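Local coordinates for major capsid protein P2 (Pseudoalteromonas phage pm2, PDB 2VVF) that forms the capsid shell of a lipid-containing marine phage as its major coat protein, a homotrimer of double jelly-roll subunits, at residues N17-K22 / I116-D121; P88-V93 / D222-G227; R147-K152 / E255-Y260. All coordinates share one frame; numbering follows the deposited sequence.

Contact 1 of 3, residues N17-K22 / I116-D121; sequences NSCSIK and IKFDID
Cys19 packs against the Phe118 ring with three different atoms. Its backbone O lies over one face of the ring, offset toward the rim, with Cys19 O 3.9 Å from Phe118 CD1. Its CB touches the far end of the ring, at 3.7 Å from Phe118 CZ. Its SG makes an oblique sulfur-aromatic contact and sits 5.3 Å from the centroid of the Phe118 ring. The ring can reach these atoms because Phe118 takes the crowded position, with CG between the backbone N and the carbonyl carbon (chi1 60°). The same sulfur meets a second partner, since Cys19 SG is 3.5 Å from Ile120 CD1. Ile21 CG1 comes to the edge of the Phe118 ring, in its plane. Beyond that, Ile21 CB meets Ile116 CB at 3.9 Å. Leu34, Ile32 and Leu129, on strands of the facing sheet, pack against this apolar face.

The two strands run antiparallel, as 18-23 pairs with 114-120 at the margin of a four-stranded sheet. That sheet is one wall of the N-terminal jelly roll of the double jelly-roll subunit. The Cys19–Phe118 pair is unevenly bonded. Phe118 N gives a sound bond to Cys19 O, but the return bond from Cys19 N is weak. The straightest backbone bond joins Ile120 N to Asn17 O, at 2.8 Å with an N-H...O angle of 171°.

Ser18 and Asp119 project from the other face. Ser18 OG donates to Asp119 OD1 at 2.7 Å and meets it from above the carboxylate plane, 52° out of it. Asn46 binds the other oxygen, OD2, so both carboxylate oxygens are bonded.

Contact 2 of 3, residues P88-V93 / D222-G227; sequences PEMKGV and DFMLEG
Met90 bends at chi2 (-44°) and again at chi3 (-69°), which folds its methyl group back toward Gly227. Met90 CE ends 3.2 Å from Gly227 O. The same methyl group meets a second methionine, with Met90 CE 4.0 Å from Met224 SD. The two thioether chains cross obliquely, and Met224 CE in turn lies 4.1 Å from Met90 SD.

The backbone link is a single hydrogen bond. Lys91 N donates to Gly227 O at 2.9 Å, nearly straight at 165°, although the donor stands above the carbonyl plane. Met90 CA adds a CA-H...O contact to the same oxygen. Gly227 closes a type I beta turn that starts at Met224. It has a positive phi, as suits glycine. With no side chain, Gly227 CA comes to 3.6 Å from Glu89 O. Just before the turn, Asp222 OD1 accepts from Met224 N in an Asx turn. Lys91 CG packs on the adjacent carbonyl, 3.5 Å from Glu226 O.

The contact joins two loops, one from each jelly-roll domain, close to a subunit boundary of the trimer. Lys91 NZ makes salt bridges to Asp97 of its own chain and to Asp97 of the second subunit. Glu226 pairs with Arg102 of that second subunit.

The chemistry thus divides in two. Between the loops, one N-H...O bond, backbone carbonyls and two methionines make a small, mostly uncharged join. The charged ends of Lys91 and Glu226 reach past it to the second subunit, so the interdomain join lies at the trimer interface.

Contact 3 of 3, residues R147-K152 / E255-Y260; sequences RRNFFK and EIIVEY
Phe150 and Val258 pack on the close-fitting face of an antiparallel strand pair, 143-154 with 252-263, in the C-terminal jelly roll. Phe150 CE2 lies 3.7 Å from Val258 CG2. The same CE2 meets Tyr260 CE2 edge to edge at 4.1 Å, with the two side chains crossing at about a right angle. Arg148 CB sits at the edge of the Tyr260 ring, and Tyr260 OH hydrogen-bonds Pro165 O. Within the strand pair, the backbone bonds are sound at Arg148 and Val258, where Arg148 N reaches Val258 O at 3.0 Å.

The other face is more open toward Phe151, which is exposed. Its ring lies alongside Glu255, and Lys60 also touches it. Glu255 CG stands over the ring face in a CH-pi contact, 4.1 Å from the Phe151 centroid. Glu255 CG is anti to the backbone N (chi1 -179°) and the chain runs on extended, which lays its CH2 groups along the ring.

Cover returns at Arg147. Its NH1 bonds Thr58 O of strand 54-59, in the N-terminal domain. One face of its guanidinium is covered by Ile257 CG2, which stands over the centre, 3.5 Å from Arg147 CZ.

Overall arrangement
Contact 1 belongs to the N-terminal jelly roll and contact 3 to the C-terminal one. Contact 2 bridges the two domains. Contacts 1 and 2 are the farthest apart, with centres 32 Å from each other on opposite sides of the chain's centre. The centre of contact 3 is 21 Å from that of contact 1 and 20 Å from that of contact 2. Contacts 2 and 3 approach to about 7 Å between nearest atoms. The sheet of contact 1 ends in strand 54-59, which packs on Arg147 and Arg148 of contact 3. The calcium ion, at Ala105, Pro141 and Trp143, is about 11 Å from the Met90 side chain and about 14 Å from that of Tyr260.

Contact 1 of 3, residues N17-K22 / I116-D121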
ATOM      1  N   ASN A  17      12.705  15.609 -35.917  1.00 30.34           N
ATOM      2  CA  ASN A  17      12.832  16.910 -35.272  1.00 29.87           C
ATOM      3  C   ASN A  17      13.371  16.804 -33.852  1.00 33.50           C
ATOM      4  O   ASN A  17      13.234  15.770 -33.198  1.00 33.16           O
ATOM      5  CB  ASN A  17      11.480  17.624 -35.248  1.00 29.74           C
ATOM      6  CG  ASN A  17      11.317  18.610 -36.386  1.00 48.37           C
ATOM      7  OD1 ASN A  17      12.038  18.554 -37.382  1.00 41.59           O
ATOM      8  ND2 ASN A  17      10.359  19.517 -36.246  1.00 39.79           N
ATOM      9  N   SER A  18      13.969  17.891 -33.378  1.00 29.94           N
ATOM     10  CA  SER A  18      14.490  17.960 -32.018  1.00 29.74           C
ATOM     11  C   SER A  18      13.594  18.919 -31.241  1.00 33.93           C
ATOM     12  O   SER A  18      13.667  20.135 -31.424  1.00 33.38           O
ATOM     13  CB  SER A  18      15.931  18.475 -32.016  1.00 32.95           C
ATOM     14  OG  SER A  18      16.855  17.402 -32.039  1.00 41.52           O
ATOM     15  N   CYS A  19      12.722  18.366 -30.408  1.00 30.74           N
ATOM     16  CA  CYS A  19      11.789  19.184 -29.649  1.00 30.73           C
ATOM     17  C   CYS A  19      12.174  19.322 -28.188  1.00 34.84           C
ATOM     18  O   CYS A  19      13.096  18.663 -27.704  1.00 34.40           O
ATOM     19  CB  CYS A  19      10.366  18.641 -29.776  1.00 30.97           C
ATOM     20  SG  CYS A  19       9.904  18.171 -31.456  1.00 34.93           S
ATOM     21  N   SER A  20      11.457  20.192 -27.487  1.00 31.60           N
ATOM     22  CA  SER A  20      11.735  20.437 -26.083  1.00 31.56           C
ATOM     23  C   SER A  20      10.475  20.849 -25.334  1.00 35.50           C
ATOM     24  O   SER A  20       9.610  21.529 -25.886  1.00 35.31           O
ATOM     25  CB  SER A  20      12.793  21.532 -25.955  1.00 35.12           C
ATOM     26  OG  SER A  20      12.882  22.006 -24.627  1.00 44.39           O
ATOM     27  N   ILE A  21      10.376  20.430 -24.077  1.00 31.94           N
ATOM     28  CA  ILE A  21       9.248  20.798 -23.234  1.00 31.58           C
ATOM     29  C   ILE A  21       9.734  21.842 -22.239  1.00 35.28           C
ATOM     30  O   ILE A  21      10.256  21.509 -21.176  1.00 34.79           O
ATOM     31  CB  ILE A  21       8.641  19.577 -22.510  1.00 34.66           C
ATOM     32  CG1 ILE A  21       8.025  18.610 -23.521  1.00 35.00           C
ATOM     33  CG2 ILE A  21       7.595  20.028 -21.494  1.00 35.18           C
ATOM     34  CD1 ILE A  21       7.415  17.381 -22.890  1.00 40.66           C
ATOM     35  N   LYS A  22       9.601  23.109 -22.612  1.00 31.93           N
ATOM     36  CA  LYS A  22      10.046  24.200 -21.757  1.00 31.72           C
ATOM     37  C   LYS A  22       9.038  24.464 -20.648  1.00 35.60           C
ATOM     38  O   LYS A  22       7.896  24.844 -20.907  1.00 35.27           O
ATOM     39  CB  LYS A  22      10.296  25.462 -22.582  1.00 34.08           C
ATOM     40  CG  LYS A  22      11.163  25.224 -23.806  1.00 45.45           C
ATOM     41  CD  LYS A  22      11.691  26.524 -24.381  1.00 53.90           C
ATOM     42  CE  LYS A  22      12.791  26.265 -25.397  1.00 63.08           C
ATOM     43  NZ  LYS A  22      13.519  27.511 -25.761  1.00 71.73           N
ATOM     44  N   ILE A 116      12.851  19.778 -20.894  1.00 27.85           N
ATOM     45  CA  ILE A 116      12.832  18.340 -21.114  1.00 27.30           C
ATOM     46  C   ILE A 116      13.032  18.140 -22.612  1.00 30.73           C
ATOM     47  O   ILE A 116      12.073  18.138 -23.384  1.00 30.03           O
ATOM     48  CB  ILE A 116      11.527  17.687 -20.628  1.00 30.27           C
ATOM     49  CG1 ILE A 116      11.441  17.740 -19.103  1.00 30.58           C
ATOM     50  CG2 ILE A 116      11.454  16.243 -21.099  1.00 30.59           C
ATOM     51  CD1 ILE A 116      10.213  17.052 -18.547  1.00 36.31           C
ATOM     52  N   LYS A 117      14.291  18.037 -23.020  1.00 27.23           N
ATOM     53  CA  LYS A 117      14.635  17.888 -24.425  1.00 26.96           C
ATOM     54  C   LYS A 117      14.611  16.437 -24.885  1.00 31.21           C
ATOM     55  O   LYS A 117      14.791  15.517 -24.088  1.00 30.96           O
ATOM     56  CB  LYS A 117      16.004  18.510 -24.709  1.00 29.14           C
ATOM     57  CG  LYS A 117      16.071  20.007 -24.457  1.00 40.15           C
ATOM     58  CD  LYS A 117      17.498  20.462 -24.203  1.00 48.95           C
ATOM     59  CE  LYS A 117      18.178  20.907 -25.488  1.00 59.07           C
ATOM     60  NZ  LYS A 117      19.147  22.011 -25.248  1.00 68.04           N
ATOM     61  N   PHE A 118      14.395  16.246 -26.182  1.00 27.87           N
ATOM     62  CA  PHE A 118      14.350  14.914 -26.771  1.00 27.68           C
ATOM     63  C   PHE A 118      14.349  15.019 -28.290  1.00 31.98           C
ATOM     64  O   PHE A 118      14.034  16.069 -28.848  1.00 31.43           O
ATOM     65  CB  PHE A 118      13.109  14.153 -26.291  1.00 29.36           C
ATOM     66  CG  PHE A 118      11.812  14.826 -26.641  1.00 30.83           C
ATOM     67  CD1 PHE A 118      11.243  15.755 -25.785  1.00 33.76           C
ATOM     68  CD2 PHE A 118      11.165  14.537 -27.834  1.00 32.95           C
ATOM     69  CE1 PHE A 118      10.053  16.380 -26.109  1.00 34.60           C
ATOM     70  CE2 PHE A 118       9.974  15.159 -28.162  1.00 35.66           C
ATOM     71  CZ  PHE A 118       9.417  16.082 -27.298  1.00 33.70           C
ATOM     72  N   ASP A 119      14.705  13.925 -28.953  1.00 29.18           N
ATOM     73  CA  ASP A 119      14.743  13.887 -30.408  1.00 29.32           C
ATOM     74  C   ASP A 119      13.711  12.900 -30.945  1.00 34.41           C
ATOM     75  O   ASP A 119      13.590  11.781 -30.443  1.00 34.15           O
ATOM     76  CB  ASP A 119      16.138  13.488 -30.896  1.00 31.01           C
ATOM     77  CG  ASP A 119      17.238  14.310 -30.254  1.00 40.38           C
ATOM     78  OD1 ASP A 119      17.031  15.523 -30.043  1.00 40.92           O
ATOM     79  OD2 ASP A 119      18.312  13.743 -29.963  1.00 45.53           O
ATOM     80  N   ILE A 120      12.968  13.316 -31.964  1.00 31.65           N
ATOM     81  CA  ILE A 120      11.968  12.447 -32.572  1.00 31.89           C
ATOM     82  C   ILE A 120      12.593  11.683 -33.734  1.00 37.08           C
ATOM     83  O   ILE A 120      13.131  12.283 -34.668  1.00 36.45           O
ATOM     84  CB  ILE A 120      10.718  13.234 -33.018  1.00 34.87           C
ATOM     85  CG1 ILE A 120      10.248  14.168 -31.902  1.00 35.24           C
ATOM     86  CG2 ILE A 120       9.603  12.277 -33.424  1.00 35.33           C
ATOM     87  CD1 ILE A 120       8.975  14.920 -32.231  1.00 41.47           C
ATOM     88  N   ASP A 121      12.543  10.358 -33.666  1.00 34.93           N
ATOM     89  CA  ASP A 121      13.118   9.526 -34.717  1.00 35.33           C
ATOM     90  C   ASP A 121      12.539   9.871 -36.085  1.00 40.28           C
ATOM     91  O   ASP A 121      11.398  10.322 -36.197  1.00 39.80           O
ATOM     92  CB  ASP A 121      12.919   8.041 -34.412  1.00 37.17           C
ATOM     93  CG  ASP A 121      13.744   7.144 -35.317  1.00 47.23           C
ATOM     94  OD1 ASP A 121      14.979   7.093 -35.141  1.00 47.83           O
ATOM     95  OD2 ASP A 121      13.158   6.493 -36.207  1.00 53.08           O
TER

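Contact 2 of 3, residues P88-V93 / D222-G227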
ATOM      1  N   PRO A  88       6.493   8.114  -5.159  1.00 22.23           N
ATOM      2  CA  PRO A  88       5.370   7.558  -4.402  1.00 21.98           C
ATOM      3  C   PRO A  88       5.712   6.387  -3.481  1.00 26.09           C
ATOM      4  O   PRO A  88       4.960   6.083  -2.554  1.00 25.61           O
ATOM      5  CB  PRO A  88       4.405   7.089  -5.500  1.00 23.66           C
ATOM      6  CG  PRO A  88       4.854   7.784  -6.757  1.00 28.03           C
ATOM      7  CD  PRO A  88       6.330   7.934  -6.611  1.00 23.64           C
ATOM      8  N   GLU A  89       6.832   5.724  -3.746  1.00 22.78           N
ATOM      9  CA  GLU A  89       7.238   4.564  -2.959  1.00 22.51           C
ATOM     10  C   GLU A  89       8.010   4.932  -1.694  1.00 27.32           C
ATOM     11  O   GLU A  89       8.298   4.071  -0.857  1.00 26.90           O
ATOM     12  CB  GLU A  89       8.065   3.603  -3.817  1.00 23.66           C
ATOM     13  CG  GLU A  89       7.359   3.128  -5.076  1.00 31.73           C
ATOM     14  CD  GLU A  89       7.347   4.176  -6.174  1.00 44.89           C
ATOM     15  OE1 GLU A  89       8.190   5.097  -6.131  1.00 32.37           O
ATOM     16  OE2 GLU A  89       6.495   4.075  -7.080  1.00 36.13           O
ATOM     17  N   MET A  90       8.348   6.210  -1.560  1.00 24.43           N
ATOM     18  CA  MET A  90       9.104   6.682  -0.405  1.00 24.44           C
ATOM     19  C   MET A  90       8.368   6.486   0.916  1.00 29.43           C
ATOM     20  O   MET A  90       7.155   6.681   1.000  1.00 28.80           O
ATOM     21  CB  MET A  90       9.491   8.152  -0.577  1.00 26.62           C
ATOM     22  CG  MET A  90      10.382   8.428  -1.778  1.00 30.03           C
ATOM     23  SD  MET A  90      11.713   7.225  -1.958  1.00 33.88           S
ATOM     24  CE  MET A  90      12.737   7.627  -0.554  1.00 30.56           C
ATOM     25  N   LYS A  91       9.121   6.109   1.946  1.00 27.12           N
ATOM     26  CA  LYS A  91       8.584   5.917   3.289  1.00 27.30           C
ATOM     27  C   LYS A  91       9.432   6.729   4.265  1.00 32.47           C
ATOM     28  O   LYS A  91      10.659   6.716   4.187  1.00 32.21           O
ATOM     29  CB  LYS A  91       8.612   4.436   3.677  1.00 29.68           C
ATOM     30  CG  LYS A  91       7.818   3.530   2.748  1.00 41.83           C
ATOM     31  CD  LYS A  91       6.357   3.458   3.156  1.00 50.44           C
ATOM     32  CE  LYS A  91       6.209   3.051   4.612  1.00 60.35           C
ATOM     33  NZ  LYS A  91       4.794   3.141   5.070  1.00 69.02           N
ATOM     34  N   GLY A  92       8.775   7.452   5.165  1.00 29.97           N
ATOM     35  CA  GLY A  92       9.480   8.291   6.127  1.00 30.27           C
ATOM     36  C   GLY A  92       9.991   7.506   7.330  1.00 35.61           C
ATOM     37  O   GLY A  92       9.368   6.537   7.766  1.00 35.19           O
ATOM     38  N   VAL A  93      11.130   7.935   7.862  1.00 33.27           N
ATOM     39  CA  VAL A  93      11.720   7.289   9.028  1.00 33.64           C
ATOM     40  C   VAL A  93      11.565   8.200  10.242  1.00 38.22           C
ATOM     41  O   VAL A  93      11.177   7.752  11.323  1.00 37.76           O
ATOM     42  CB  VAL A  93      13.190   6.902   8.780  1.00 37.70           C
ATOM     43  CG1 VAL A  93      13.891   7.969   7.958  1.00 37.50           C
ATOM     44  CG2 VAL A  93      13.911   6.669  10.100  1.00 37.59           C
ATOM     45  N   ASP A 222      18.572  -2.653  -6.098  1.00 23.69           N
ATOM     46  CA  ASP A 222      17.772  -1.654  -5.400  1.00 23.39           C
ATOM     47  C   ASP A 222      18.271  -1.429  -3.977  1.00 27.30           C
ATOM     48  O   ASP A 222      18.244  -2.341  -3.151  1.00 27.11           O
ATOM     49  CB  ASP A 222      16.308  -2.098  -5.374  1.00 25.12           C
ATOM     50  CG  ASP A 222      15.346  -0.933  -5.340  1.00 33.86           C
ATOM     51  OD1 ASP A 222      15.677   0.098  -4.716  1.00 34.70           O
ATOM     52  OD2 ASP A 222      14.248  -1.057  -5.922  1.00 38.43           O
ATOM     53  N   PHE A 223      18.719  -0.209  -3.695  1.00 23.61           N
ATOM     54  CA  PHE A 223      19.222   0.137  -2.367  1.00 23.20           C
ATOM     55  C   PHE A 223      18.138   0.796  -1.519  1.00 27.46           C
ATOM     56  O   PHE A 223      18.393   1.215  -0.390  1.00 27.18           O
ATOM     57  CB  PHE A 223      20.432   1.070  -2.474  1.00 24.81           C
ATOM     58  CG  PHE A 223      21.627   0.448  -3.137  1.00 26.07           C
ATOM     59  CD1 PHE A 223      22.300  -0.606  -2.539  1.00 28.94           C
ATOM     60  CD2 PHE A 223      22.093   0.932  -4.348  1.00 27.94           C
ATOM     61  CE1 PHE A 223      23.406  -1.177  -3.149  1.00 29.71           C
ATOM     62  CE2 PHE A 223      23.199   0.368  -4.960  1.00 30.59           C
ATOM     63  CZ  PHE A 223      23.855  -0.688  -4.359  1.00 28.60           C
ATOM     64  N   MET A 224      16.934   0.895  -2.071  1.00 24.21           N
ATOM     65  CA  MET A 224      15.814   1.512  -1.366  1.00 24.03           C
ATOM     66  C   MET A 224      14.571   0.633  -1.426  1.00 28.32           C
ATOM     67  O   MET A 224      13.457   1.128  -1.601  1.00 27.98           O
ATOM     68  CB  MET A 224      15.499   2.888  -1.963  1.00 26.23           C
ATOM     69  CG  MET A 224      16.558   3.942  -1.695  1.00 29.75           C
ATOM     70  SD  MET A 224      15.934   5.617  -1.923  1.00 33.72           S
ATOM     71  CE  MET A 224      15.049   5.439  -3.474  1.00 30.43           C
ATOM     72  N   LEU A 225      14.769  -0.673  -1.279  1.00 25.13           N
ATOM     73  CA  LEU A 225      13.672  -1.635  -1.336  1.00 24.96           C
ATOM     74  C   LEU A 225      12.548  -1.345  -0.337  1.00 29.40           C
ATOM     75  O   LEU A 225      11.371  -1.554  -0.637  1.00 29.19           O
ATOM     76  CB  LEU A 225      14.201  -3.061  -1.163  1.00 24.89           C
ATOM     77  CG  LEU A 225      14.917  -3.656  -2.380  1.00 29.37           C
ATOM     78  CD1 LEU A 225      15.734  -4.879  -1.989  1.00 29.47           C
ATOM     79  CD2 LEU A 225      13.923  -4.000  -3.480  1.00 31.61           C
ATOM     80  N   GLU A 226      12.913  -0.858   0.843  1.00 26.10           N
ATOM     81  CA  GLU A 226      11.932  -0.541   1.878  1.00 25.91           C
ATOM     82  C   GLU A 226      11.300   0.833   1.677  1.00 29.70           C
ATOM     83  O   GLU A 226      10.311   1.170   2.329  1.00 29.46           O
ATOM     84  CB  GLU A 226      12.581  -0.593   3.259  1.00 27.30           C
ATOM     85  CG  GLU A 226      13.005  -1.976   3.708  1.00 36.73           C
ATOM     86  CD  GLU A 226      13.641  -1.954   5.080  1.00 54.46           C
ATOM     87  OE1 GLU A 226      14.791  -1.481   5.195  1.00 45.26           O
ATOM     88  OE2 GLU A 226      12.975  -2.368   6.051  1.00 48.97           O
ATOM     89  N   GLY A 227      11.887   1.634   0.796  1.00 25.97           N
ATOM     90  CA  GLY A 227      11.381   2.977   0.538  1.00 25.46           C
ATOM     91  C   GLY A 227      12.107   3.981   1.423  1.00 28.59           C
ATOM     92  O   GLY A 227      11.841   5.179   1.368  1.00 28.09           O
TER

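Contact 3 of 3, residues R147-K152 / E255-Y260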
ATOM      1  N   ARG A 147      19.150  10.493 -12.916  1.00 22.39           N
ATOM      2  CA  ARG A 147      19.391   9.270 -13.672  1.00 21.94           C
ATOM      3  C   ARG A 147      20.548   9.460 -14.649  1.00 26.13           C
ATOM      4  O   ARG A 147      20.484  10.304 -15.545  1.00 25.44           O
ATOM      5  CB  ARG A 147      18.120   8.865 -14.420  1.00 20.95           C
ATOM      6  CG  ARG A 147      18.149   7.476 -15.026  1.00 27.02           C
ATOM      7  CD  ARG A 147      17.081   7.342 -16.103  1.00 31.81           C
ATOM      8  NE  ARG A 147      16.772   5.949 -16.412  1.00 34.71           N
ATOM      9  CZ  ARG A 147      17.293   5.280 -17.434  1.00 46.09           C
ATOM     10  NH1 ARG A 147      18.155   5.875 -18.247  1.00 33.28           N
ATOM     11  NH2 ARG A 147      16.956   4.014 -17.641  1.00 32.44           N
ATOM     12  N   ARG A 148      21.608   8.677 -14.463  1.00 23.28           N
ATOM     13  CA  ARG A 148      22.792   8.770 -15.314  1.00 23.43           C
ATOM     14  C   ARG A 148      23.026   7.503 -16.132  1.00 28.86           C
ATOM     15  O   ARG A 148      22.740   6.394 -15.680  1.00 28.56           O
ATOM     16  CB  ARG A 148      24.032   9.115 -14.489  1.00 22.56           C
ATOM     17  CG  ARG A 148      24.061  10.548 -13.988  1.00 29.06           C
ATOM     18  CD  ARG A 148      23.460  11.506 -15.008  1.00 33.65           C
ATOM     19  NE  ARG A 148      22.979  12.735 -14.383  1.00 35.29           N
ATOM     20  CZ  ARG A 148      23.767  13.720 -13.967  1.00 44.08           C
ATOM     21  NH1 ARG A 148      25.080  13.630 -14.121  1.00 30.88           N
ATOM     22  NH2 ARG A 148      23.243  14.796 -13.400  1.00 28.02           N
ATOM     23  N   ASN A 149      23.556   7.686 -17.337  1.00 26.43           N
ATOM     24  CA  ASN A 149      23.805   6.586 -18.262  1.00 26.53           C
ATOM     25  C   ASN A 149      25.291   6.262 -18.379  1.00 30.81           C
ATOM     26  O   ASN A 149      26.123   7.161 -18.491  1.00 30.41           O
ATOM     27  CB  ASN A 149      23.256   6.951 -19.647  1.00 27.56           C
ATOM     28  CG  ASN A 149      22.575   5.788 -20.332  1.00 52.07           C
ATOM     29  OD1 ASN A 149      22.454   4.700 -19.765  1.00 48.90           O
ATOM     30  ND2 ASN A 149      22.119   6.010 -21.559  1.00 43.04           N
ATOM     31  N   PHE A 150      25.612   4.971 -18.379  1.00 27.71           N
ATOM     32  CA  PHE A 150      26.992   4.515 -18.522  1.00 27.68           C
ATOM     33  C   PHE A 150      27.033   3.244 -19.369  1.00 32.03           C
ATOM     34  O   PHE A 150      26.166   2.380 -19.247  1.00 31.70           O
ATOM     35  CB  PHE A 150      27.630   4.249 -17.156  1.00 29.43           C
ATOM     36  CG  PHE A 150      27.582   5.423 -16.221  1.00 30.91           C
ATOM     37  CD1 PHE A 150      28.516   6.441 -16.317  1.00 33.93           C
ATOM     38  CD2 PHE A 150      26.615   5.499 -15.232  1.00 33.02           C
ATOM     39  CE1 PHE A 150      28.475   7.522 -15.458  1.00 34.78           C
ATOM     40  CE2 PHE A 150      26.568   6.577 -14.370  1.00 35.86           C
ATOM     41  CZ  PHE A 150      27.501   7.591 -14.484  1.00 33.96           C
ATOM     42  N   PHE A 151      28.035   3.140 -20.236  1.00 28.85           N
ATOM     43  CA  PHE A 151      28.180   1.970 -21.094  1.00 28.77           C
ATOM     44  C   PHE A 151      29.502   1.272 -20.812  1.00 33.41           C
ATOM     45  O   PHE A 151      30.564   1.892 -20.855  1.00 33.10           O
ATOM     46  CB  PHE A 151      28.083   2.364 -22.569  1.00 30.34           C
ATOM     47  CG  PHE A 151      26.704   2.777 -22.994  1.00 31.67           C
ATOM     48  CD1 PHE A 151      25.838   1.860 -23.568  1.00 34.63           C
ATOM     49  CD2 PHE A 151      26.265   4.078 -22.804  1.00 33.60           C
ATOM     50  CE1 PHE A 151      24.564   2.236 -23.953  1.00 35.48           C
ATOM     51  CE2 PHE A 151      24.996   4.461 -23.189  1.00 36.30           C
ATOM     52  CZ  PHE A 151      24.143   3.539 -23.764  1.00 34.48           C
ATOM     53  N   LYS A 152      29.432  -0.014 -20.495  1.00 30.08           N
ATOM     54  CA  LYS A 152      30.632  -0.771 -20.179  1.00 29.78           C
ATOM     55  C   LYS A 152      30.598  -2.162 -20.794  1.00 33.84           C
ATOM     56  O   LYS A 152      29.529  -2.728 -21.018  1.00 33.33           O
ATOM     57  CB  LYS A 152      30.828  -0.855 -18.665  1.00 31.90           C
ATOM     58  CG  LYS A 152      31.762   0.205 -18.110  1.00 41.07           C
ATOM     59  CD  LYS A 152      31.089   1.026 -17.028  1.00 47.81           C
ATOM     60  CE  LYS A 152      31.681   2.422 -16.957  1.00 56.34           C
ATOM     61  NZ  LYS A 152      32.167   2.749 -15.590  1.00 64.70           N
ATOM     62  N   GLU A 255      24.513  -1.508 -20.587  1.00 30.57           N
ATOM     63  CA  GLU A 255      24.169  -0.128 -20.289  1.00 29.80           C
ATOM     64  C   GLU A 255      23.876  -0.072 -18.797  1.00 32.71           C
ATOM     65  O   GLU A 255      22.896  -0.653 -18.328  1.00 32.19           O
ATOM     66  CB  GLU A 255      22.944   0.330 -21.083  1.00 31.03           C
ATOM     67  CG  GLU A 255      22.575   1.782 -20.813  1.00 39.63           C
ATOM     68  CD  GLU A 255      21.261   2.197 -21.443  1.00 53.95           C
ATOM     69  OE1 GLU A 255      20.753   1.468 -22.323  1.00 45.86           O
ATOM     70  OE2 GLU A 255      20.747   3.274 -21.070  1.00 44.49           O
ATOM     71  N   ILE A 256      24.763   0.573 -18.048  1.00 28.54           N
ATOM     72  CA  ILE A 256      24.604   0.680 -16.604  1.00 27.99           C
ATOM     73  C   ILE A 256      23.852   1.953 -16.225  1.00 30.83           C
ATOM     74  O   ILE A 256      24.337   3.063 -16.452  1.00 30.34           O
ATOM     75  CB  ILE A 256      25.960   0.596 -15.871  1.00 31.18           C
ATOM     76  CG1 ILE A 256      26.691  -0.705 -16.223  1.00 31.68           C
ATOM     77  CG2 ILE A 256      25.759   0.696 -14.366  1.00 31.83           C
ATOM     78  CD1 ILE A 256      25.906  -1.958 -15.914  1.00 40.00           C
ATOM     79  N   ILE A 257      22.670   1.786 -15.639  1.00 26.56           N
ATOM     80  CA  ILE A 257      21.861   2.919 -15.205  1.00 25.85           C
ATOM     81  C   ILE A 257      22.072   3.149 -13.715  1.00 28.78           C
ATOM     82  O   ILE A 257      21.869   2.244 -12.907  1.00 28.42           O
ATOM     83  CB  ILE A 257      20.366   2.698 -15.511  1.00 28.85           C
ATOM     84  CG1 ILE A 257      20.175   2.292 -16.972  1.00 29.19           C
ATOM     85  CG2 ILE A 257      19.563   3.955 -15.194  1.00 29.31           C
ATOM     86  CD1 ILE A 257      20.753   3.280 -17.952  1.00 36.27           C
ATOM     87  N   VAL A 258      22.489   4.357 -13.353  1.00 24.65           N
ATOM     88  CA  VAL A 258      22.710   4.693 -11.952  1.00 23.99           C
ATOM     89  C   VAL A 258      21.787   5.826 -11.527  1.00 27.54           C
ATOM     90  O   VAL A 258      21.849   6.927 -12.072  1.00 27.03           O
ATOM     91  CB  VAL A 258      24.182   5.042 -11.676  1.00 27.57           C
ATOM     92  CG1 VAL A 258      24.399   5.302 -10.190  1.00 27.24           C
ATOM     93  CG2 VAL A 258      25.095   3.938 -12.175  1.00 27.30           C
ATOM     94  N   GLU A 259      20.921   5.544 -10.560  1.00 23.93           N
ATOM     95  CA  GLU A 259      19.992   6.543 -10.051  1.00 23.52           C
ATOM     96  C   GLU A 259      20.619   7.270  -8.870  1.00 27.30           C
ATOM     97  O   GLU A 259      20.597   6.778  -7.742  1.00 26.86           O
ATOM     98  CB  GLU A 259      18.680   5.885  -9.621  1.00 24.77           C
ATOM     99  CG  GLU A 259      17.850   5.345 -10.772  1.00 33.83           C
ATOM    100  CD  GLU A 259      16.511   4.801 -10.317  1.00 51.66           C
ATOM    101  OE1 GLU A 259      15.618   5.612  -9.992  1.00 48.07           O
ATOM    102  OE2 GLU A 259      16.354   3.563 -10.274  1.00 42.77           O
ATOM    103  N   TYR A 260      21.201   8.433  -9.140  1.00 23.75           N
ATOM    104  CA  TYR A 260      21.831   9.229  -8.097  1.00 23.42           C
ATOM    105  C   TYR A 260      20.786  10.097  -7.407  1.00 27.04           C
ATOM    106  O   TYR A 260      19.673  10.263  -7.906  1.00 26.41           O
ATOM    107  CB  TYR A 260      22.930  10.117  -8.688  1.00 24.47           C
ATOM    108  CG  TYR A 260      24.164   9.364  -9.131  1.00 25.97           C
ATOM    109  CD1 TYR A 260      25.163   9.035  -8.225  1.00 27.79           C
ATOM    110  CD2 TYR A 260      24.342   9.008 -10.463  1.00 26.65           C
ATOM    111  CE1 TYR A 260      26.297   8.359  -8.632  1.00 28.52           C
ATOM    112  CE2 TYR A 260      25.473   8.331 -10.876  1.00 27.39           C
ATOM    113  CZ  TYR A 260      26.445   8.008  -9.958  1.00 34.29           C
ATOM    114  OH  TYR A 260      27.570   7.334 -10.368  1.00 34.53           O
TER